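Local structure of transcriptional regulator kdgR (Escherichia coli, 1YSP) at residues A[23-28]-A[37-42]; A[14-19]-A[159-164]; A[28-33]-A[53-58]. The protein represses transcription of genes for 2-keto-3-deoxygluconate transport and catabolism and of the aldolase gene eda, and is represented here by its C-terminal, IclR-type domain. One frame throughout, in Å; residues are numbered along the deposited sequence.

In the fold
From the N terminus, helix 4-20 supplies residues 14-19 of contact 2, whose partner, on helix 151-172, comes only near the C terminus; contact 2 therefore closes the largest loop, and contacts 1 and 3 are nested inside it. Strand 24-30 follows and pairs with strand 33-40 in contact 1, closing the short loop of a beta hairpin. Contact 3 starts at Ala28, shared with contact 1, and runs through the hairpin turn to strand 55-57, so contacts 1 and 3 cross along the chain. Ile24 and Ile40 of contact 1 pack on Leu16, Ser17 and Arg14 of contact 2, joining sheet to helix. Contact 3 lies toward the sheet's edge, its centre about 23 Å from that of contact 2.

Contact 1 (A[23-28]-A[37-42]); sequences TIHLGA and IHKIDS
Lys39 sets CG opposite its backbone N (chi1 -164°) and keeps every later torsion extended, which lays its aliphatic chain alongside the imidazole of His25, pointing the same way, with Lys39 CE 3.4 Å from His25 NE2. The two form a non-hydrogen-bonded pair of the antiparallel beta hairpin made by strands 24-30 and 33-40, in the antiparallel sheet of the IclR-type domain, where strand 33-40 lies between 24-30 and 55-57; the short strand axes approach to 4.7 Å at 173°. The methyl CG2 of Thr23 comes across the end of the same chain, and its 3.4 Å to Lys39 CE is tight for two carbons. Beyond it, Lys39 NZ meets Asp41 OD2 of its own segment at 3.0 Å, on the syn side and out of the carboxylate plane. The nearby ammonium would probably disfavour a positively charged His25 ring, whose NE2 also has a weak hydrogen bond with Arg54; Tyr36 meets the ring.

The other face carries Ile24, Leu26, His38 and Ile40, and helix 4-20 lies over it: Ala9 touches Leu26, Met13 touches the other three, and Asp10 takes the NE2 of His38. Ile24 and Ile40 are a hydrogen-bonded pair, with Ile24 N 2.9 Å from Ile40 O in an almost straight bond and Ile40 N returning one to Ile24 O.

Toward the hairpin turn, Ile37 holds CG1 between its backbone N and carbonyl carbon (chi1 58°), and CD1 thereby reaches Leu26 CD2 at 3.6 Å, the side chains crossing obliquely. Here a classic beta bulge puts an extra residue into the second strand: Ile37 and His38 both face Leu26, and the single Leu26 O accepts from Ile37 N at 2.8 Å and from His38 N at 3.3 Å.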
# COMPACT_ATOMS: atom_id res chain seq x y z
N THR A 23 7.87 7.39 7.64
CA THR A 23 6.55 7.95 7.34
C THR A 23 5.61 6.75 7.16
O THR A 23 5.90 5.84 6.37
CB THR A 23 6.51 8.81 6.01
OG1 THR A 23 7.53 9.80 6.00
CG2 THR A 23 5.16 9.53 5.86
N ILE A 24 4.48 6.78 7.86
CA ILE A 24 3.46 5.70 7.77
C ILE A 24 2.14 6.27 7.22
O ILE A 24 1.68 7.32 7.65
CB ILE A 24 3.16 5.12 9.19
CG1 ILE A 24 4.41 5.11 10.08
CG2 ILE A 24 2.39 3.79 9.11
CD1 ILE A 24 5.53 4.20 9.66
N HIS A 25 1.58 5.59 6.20
CA HIS A 25 0.31 5.93 5.56
C HIS A 25 -0.75 4.82 5.67
O HIS A 25 -0.45 3.62 5.71
CB HIS A 25 0.52 6.19 4.04
CG HIS A 25 1.18 7.50 3.74
ND1 HIS A 25 2.52 7.62 3.48
CD2 HIS A 25 0.67 8.75 3.69
CE1 HIS A 25 2.82 8.88 3.24
NE2 HIS A 25 1.71 9.60 3.38
N LEU A 26 -2.02 5.26 5.68
CA LEU A 26 -3.15 4.34 5.52
C LEU A 26 -3.94 4.89 4.32
O LEU A 26 -4.30 6.06 4.30
CB LEU A 26 -4.03 4.29 6.77
CG LEU A 26 -5.16 3.26 6.69
CD1 LEU A 26 -4.68 1.84 6.81
CD2 LEU A 26 -6.19 3.60 7.82
N GLY A 27 -4.19 4.04 3.32
CA GLY A 27 -4.82 4.48 2.07
C GLY A 27 -6.04 3.65 1.75
O GLY A 27 -6.11 2.52 2.12
N ALA A 28 -7.02 4.18 1.03
CA ALA A 28 -8.19 3.39 0.67
C ALA A 28 -8.55 3.64 -0.80
O ALA A 28 -8.09 4.60 -1.37
CB ALA A 28 -9.39 3.79 1.60
N ILE A 37 -6.14 8.15 3.93
CA ILE A 37 -7.09 8.44 5.01
C ILE A 37 -6.44 8.71 6.39
O ILE A 37 -7.05 9.40 7.23
CB ILE A 37 -8.22 7.38 5.08
CG1 ILE A 37 -7.65 5.96 5.29
CG2 ILE A 37 -9.06 7.43 3.78
CD1 ILE A 37 -8.69 4.86 5.53
N HIS A 38 -5.21 8.20 6.63
CA HIS A 38 -4.43 8.56 7.84
C HIS A 38 -2.94 8.66 7.51
O HIS A 38 -2.48 8.07 6.54
CB HIS A 38 -4.67 7.59 9.00
CG HIS A 38 -4.33 8.15 10.36
ND1 HIS A 38 -4.56 9.47 10.71
CD2 HIS A 38 -3.83 7.56 11.46
CE1 HIS A 38 -4.19 9.66 11.97
NE2 HIS A 38 -3.74 8.51 12.45
N LYS A 39 -2.18 9.42 8.30
CA LYS A 39 -0.73 9.51 8.13
C LYS A 39 -0.09 9.77 9.49
O LYS A 39 -0.67 10.50 10.31
CB LYS A 39 -0.40 10.68 7.18
CG LYS A 39 0.98 10.65 6.61
CD LYS A 39 1.36 11.97 5.84
CE LYS A 39 2.85 11.97 5.47
NZ LYS A 39 3.31 13.28 4.94
N ILE A 40 1.07 9.15 9.72
CA ILE A 40 1.96 9.53 10.83
C ILE A 40 3.31 9.88 10.21
O ILE A 40 3.97 9.03 9.59
CB ILE A 40 2.13 8.42 11.88
CG1 ILE A 40 0.78 7.91 12.41
CG2 ILE A 40 3.13 8.86 12.99
CD1 ILE A 40 -0.02 8.91 13.21
N ASP A 41 3.72 11.15 10.37
CA ASP A 41 4.87 11.71 9.65
C ASP A 41 6.22 11.30 10.19
O ASP A 41 6.37 11.06 11.39
CB ASP A 41 4.80 13.24 9.62
CG ASP A 41 4.32 13.76 8.28
OD1 ASP A 41 3.15 14.19 8.20
OD2 ASP A 41 5.12 13.75 7.30
N SER A 42 7.20 11.27 9.29
CA SER A 42 8.60 11.04 9.64
C SER A 42 9.05 12.15 10.60
O SER A 42 9.42 11.87 11.74
CB SER A 42 9.46 11.02 8.37
OG SER A 42 10.66 10.29 8.56

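Contact 2 (A[14-19]-A[159-164]); sequences RELSRL and AMLHTA
Leu16 and Met160 slide past each other in opposite directions, and the closest carbons are Leu16 CD2 and Met160 CB, 3.6 Å apart. The other methyl of Leu16 reaches farther down the partner helix: CD1 is 3.8 Å from Ala164 CB and 3.9 Å from Leu161 CD2. Leu161 crosses Leu16 at about a right angle; its CB leads away from helix 4-20, and only the far end of the side chain comes back to the contact. On the more exposed flank, the thioether of Met160 is laid obliquely against Leu19, with SD 4.1 Å from Leu19 CD1. A bend at the last torsion of Met160 (chi3 -82°) turns its methyl CE aside, leaving the sulfur to do the touching.

These helices are the first and last of the domain, and they run side by side, nearly antiparallel, over one face of its antiparallel sheet. The axes of the short segments come no closer than 10.6 Å and cross at 157°, a wide spacing consistent with a contact made by side chains, without any hydrogen bond between the segments. Leu140 of strand 136-142 touches Leu16, Leu161 and Ala164 alike from the sheet side, while Leu161 continues onto Ile125, Val127 and Ile142. The seam runs on along helix 4-20 in both directions, Met160 also touching Thr20 and Ala164 also touching Gln12.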
# COMPACT_ATOMS: atom_id res chain seq x y z
N ARG A 14 1.26 4.77 14.92
CA ARG A 14 2.14 5.44 15.89
C ARG A 14 3.20 4.48 16.41
O ARG A 14 4.38 4.86 16.51
CB ARG A 14 1.34 6.15 17.01
CG ARG A 14 0.53 7.35 16.50
CD ARG A 14 -0.63 7.77 17.48
NE ARG A 14 -1.26 8.98 16.98
CZ ARG A 14 -0.88 10.22 17.25
NH1 ARG A 14 0.10 10.46 18.10
NH2 ARG A 14 -1.50 11.22 16.68
N GLU A 15 2.83 3.22 16.64
CA GLU A 15 3.78 2.15 16.97
C GLU A 15 4.89 1.88 15.89
O GLU A 15 6.09 1.76 16.19
CB GLU A 15 3.03 0.89 17.39
CG GLU A 15 3.92 -0.29 17.78
CD GLU A 15 4.51 -0.20 19.21
OE1 GLU A 15 4.60 0.88 19.83
OE2 GLU A 15 4.90 -1.27 19.70
N LEU A 16 4.48 1.80 14.63
CA LEU A 16 5.47 1.68 13.55
C LEU A 16 6.39 2.90 13.48
O LEU A 16 7.58 2.76 13.22
CB LEU A 16 4.75 1.52 12.20
CG LEU A 16 4.10 0.16 11.95
CD1 LEU A 16 3.02 0.30 10.80
CD2 LEU A 16 5.18 -0.94 11.65
N SER A 17 5.84 4.09 13.66
CA SER A 17 6.64 5.31 13.64
C SER A 17 7.68 5.27 14.77
O SER A 17 8.87 5.51 14.54
CB SER A 17 5.77 6.55 13.73
OG SER A 17 6.51 7.73 14.02
N ARG A 18 7.21 4.92 15.97
CA ARG A 18 8.09 4.67 17.12
C ARG A 18 9.20 3.66 16.80
O ARG A 18 10.37 3.89 17.13
CB ARG A 18 7.27 4.14 18.33
CG ARG A 18 8.06 4.08 19.63
CD ARG A 18 7.21 3.45 20.76
NE ARG A 18 7.05 2.01 20.58
CZ ARG A 18 7.98 1.10 20.88
NH1 ARG A 18 9.16 1.46 21.34
NH2 ARG A 18 7.73 -0.18 20.70
N LEU A 19 8.84 2.53 16.20
CA LEU A 19 9.84 1.48 15.95
C LEU A 19 10.79 1.83 14.78
O LEU A 19 11.93 1.36 14.75
CB LEU A 19 9.19 0.13 15.70
CG LEU A 19 8.32 -0.56 16.79
CD1 LEU A 19 7.38 -1.61 16.14
CD2 LEU A 19 9.11 -1.20 17.84
N ALA A 159 7.60 -7.45 8.07
CA ALA A 159 7.17 -8.21 9.26
C ALA A 159 6.45 -7.30 10.23
O ALA A 159 5.35 -7.65 10.70
CB ALA A 159 8.38 -8.90 9.92
N MET A 160 6.97 -6.09 10.44
CA MET A 160 6.28 -5.15 11.36
C MET A 160 4.96 -4.62 10.78
O MET A 160 3.99 -4.38 11.52
CB MET A 160 7.15 -3.96 11.71
CG MET A 160 8.43 -4.31 12.51
SD MET A 160 9.40 -2.81 12.79
CE MET A 160 10.28 -2.66 11.26
N LEU A 161 4.93 -4.36 9.47
CA LEU A 161 3.64 -3.99 8.80
C LEU A 161 2.58 -5.09 9.00
O LEU A 161 1.41 -4.79 9.29
CB LEU A 161 3.88 -3.76 7.28
CG LEU A 161 4.45 -2.39 6.99
CD1 LEU A 161 4.91 -2.37 5.50
CD2 LEU A 161 3.44 -1.28 7.25
N HIS A 162 2.97 -6.34 8.77
CA HIS A 162 2.05 -7.47 8.89
C HIS A 162 1.49 -7.59 10.31
O HIS A 162 0.28 -7.77 10.51
CB HIS A 162 2.71 -8.77 8.48
CG HIS A 162 2.68 -9.01 7.01
ND1 HIS A 162 1.57 -8.74 6.23
CD2 HIS A 162 3.60 -9.55 6.17
CE1 HIS A 162 1.82 -9.07 4.98
NE2 HIS A 162 3.04 -9.57 4.91
N THR A 163 2.35 -7.45 11.30
CA THR A 163 1.86 -7.39 12.72
C THR A 163 0.85 -6.29 12.94
O THR A 163 -0.26 -6.54 13.48
CB THR A 163 3.07 -7.22 13.69
OG1 THR A 163 3.97 -8.29 13.43
CG2 THR A 163 2.61 -7.22 15.18
N ALA A 164 1.19 -5.07 12.53
CA ALA A 164 0.30 -3.92 12.67
C ALA A 164 -1.04 -4.16 11.95
O ALA A 164 -2.13 -3.99 12.55
CB ALA A 164 0.99 -2.65 12.11

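Contact 3 (A[28-33]-A[53-58]); sequences ALDEDS and GRRNPL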
# COMPACT_ATOMS: atom_id res chain seq x y z
N ALA A 28 -7.02 4.18 1.03
CA ALA A 28 -8.19 3.39 0.67
C ALA A 28 -8.55 3.64 -0.80
O ALA A 28 -8.09 4.60 -1.37
CB ALA A 28 -9.39 3.79 1.60
N LEU A 29 -9.39 2.78 -1.37
CA LEU A 29 -9.79 2.90 -2.78
C LEU A 29 -10.83 4.01 -2.92
O LEU A 29 -11.79 4.08 -2.13
CB LEU A 29 -10.36 1.57 -3.28
CG LEU A 29 -10.72 1.48 -4.77
CD1 LEU A 29 -9.50 1.57 -5.67
CD2 LEU A 29 -11.46 0.23 -5.01
N ASP A 30 -10.59 4.92 -3.85
CA ASP A 30 -11.61 5.90 -4.20
C ASP A 30 -11.78 5.83 -5.70
O ASP A 30 -11.10 6.52 -6.45
CB ASP A 30 -11.23 7.31 -3.75
CG ASP A 30 -12.36 8.32 -3.99
OD1 ASP A 30 -13.51 7.92 -4.26
OD2 ASP A 30 -12.09 9.53 -3.91
N GLU A 31 -12.65 4.91 -6.10
CA GLU A 31 -13.03 4.74 -7.50
C GLU A 31 -11.89 4.16 -8.34
O GLU A 31 -11.87 2.95 -8.53
CB GLU A 31 -13.62 6.04 -8.07
CG GLU A 31 -14.78 6.52 -7.21
CD GLU A 31 -15.85 7.25 -7.98
OE1 GLU A 31 -15.49 8.09 -8.83
OE2 GLU A 31 -17.05 6.97 -7.72
N ASP A 32 -10.98 5.00 -8.83
CA ASP A 32 -9.85 4.55 -9.68
C ASP A 32 -8.52 5.17 -9.23
O ASP A 32 -7.59 5.42 -10.03
CB ASP A 32 -10.10 4.94 -11.13
CG ASP A 32 -9.93 6.43 -11.36
OD1 ASP A 32 -10.12 7.20 -10.38
OD2 ASP A 32 -9.58 6.84 -12.50
N SER A 33 -8.45 5.46 -7.93
CA SER A 33 -7.26 6.05 -7.35
C SER A 33 -7.21 5.62 -5.88
O SER A 33 -8.18 5.01 -5.39
CB SER A 33 -7.25 7.57 -7.53
OG SER A 33 -8.30 8.16 -6.79
N GLY A 53 -6.33 12.86 2.78
CA GLY A 53 -7.07 13.35 1.61
C GLY A 53 -6.34 13.50 0.28
O GLY A 53 -6.97 13.77 -0.75
N ARG A 54 -5.02 13.34 0.31
CA ARG A 54 -4.20 13.30 -0.91
C ARG A 54 -4.65 12.09 -1.77
O ARG A 54 -5.05 11.05 -1.23
CB ARG A 54 -2.71 13.18 -0.55
CG ARG A 54 -2.36 13.44 0.96
CD ARG A 54 -0.87 13.83 1.20
NE ARG A 54 0.07 13.10 0.34
CZ ARG A 54 1.03 12.27 0.76
NH1 ARG A 54 1.22 12.04 2.06
NH2 ARG A 54 1.82 11.67 -0.12
N ARG A 55 -4.60 12.27 -3.10
CA ARG A 55 -5.03 11.26 -4.09
C ARG A 55 -3.91 10.82 -5.08
O ARG A 55 -3.16 11.66 -5.61
CB ARG A 55 -6.25 11.79 -4.84
CG ARG A 55 -7.16 10.74 -5.41
CD ARG A 55 -8.11 11.34 -6.44
NE ARG A 55 -9.19 12.10 -5.82
CZ ARG A 55 -10.03 12.90 -6.47
NH1 ARG A 55 -9.94 13.06 -7.79
NH2 ARG A 55 -10.98 13.55 -5.79
N ASN A 56 -3.79 9.52 -5.33
CA ASN A 56 -2.65 9.01 -6.09
C ASN A 56 -3.05 7.84 -6.99
O ASN A 56 -4.09 7.21 -6.75
CB ASN A 56 -1.47 8.61 -5.17
CG ASN A 56 -0.50 9.80 -4.83
OD1 ASN A 56 0.39 9.66 -3.96
ND2 ASN A 56 -0.64 10.93 -5.52
N PRO A 57 -2.26 7.56 -8.05
CA PRO A 57 -2.60 6.44 -8.94
C PRO A 57 -2.60 5.08 -8.23
O PRO A 57 -1.81 4.85 -7.28
CB PRO A 57 -1.47 6.46 -9.98
CG PRO A 57 -0.98 7.89 -9.97
CD PRO A 57 -1.04 8.27 -8.50
N LEU A 58 -3.42 4.16 -8.71
CA LEU A 58 -3.44 2.80 -8.19
C LEU A 58 -2.18 2.00 -8.64
O LEU A 58 -1.74 1.07 -7.97
CB LEU A 58 -4.68 2.09 -8.75
CG LEU A 58 -6.07 2.51 -8.20
CD1 LEU A 58 -7.13 1.79 -8.98
CD2 LEU A 58 -6.15 2.08 -6.73
O HOH W 1 -4.99 4.73 -10.92
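Ser33 meets the aliphatic part of Arg55 through its hydroxyl, with Ser33 OG 3.1 Å from Arg55 CG, while Ser33 CB rests against the carbonyl of Asn56, 3.3 Å from its O. No direct hydrogen bond joins the two segments. The second patch is apolar: Leu29 and Leu58 cross at about a right angle, Leu29 CD1 lying 3.6 Å from Leu58 CD2, and Leu58 CD1 lies over the backbone of Asp32. Beside that patch a water links the main chains, donating to Asp32 O and accepting from Leu58 N, with 2.8 Å between the water oxygen and Leu58 N. Asp30 OD2 probably adds no more than a longer-range charge attraction: it is 4.3 Å from Arg55 NE and well out of the guanidinium plane, so no N-H points at it.

In the next shell, Ser33 is fixed by the turn itself. Its OG stands between the backbone N and the carbonyl carbon (chi1 66°), from where it donates to Asp30 O at 3.3 Å in the carbonyl plane; Ser33 N uses the same oxygen, and Asp30 N returns a bond to Ser33 O at 2.9 Å. Leu58 in turn is backed by Ile34 and by Ile79 and Leu80 of helix 73-80, and the backbone of Asn56 is hydrogen-bonded to that of Ile34.

Mutual bonds between Asp30 and Ser33 around two intervening residues, Glu31 with positive phi, define a tight two-residue beta-hairpin turn; strand 55-57 lies next to the hairpin's second strand, as one of the two edge strands of the antiparallel sheet within this chain of the IclR-type domain.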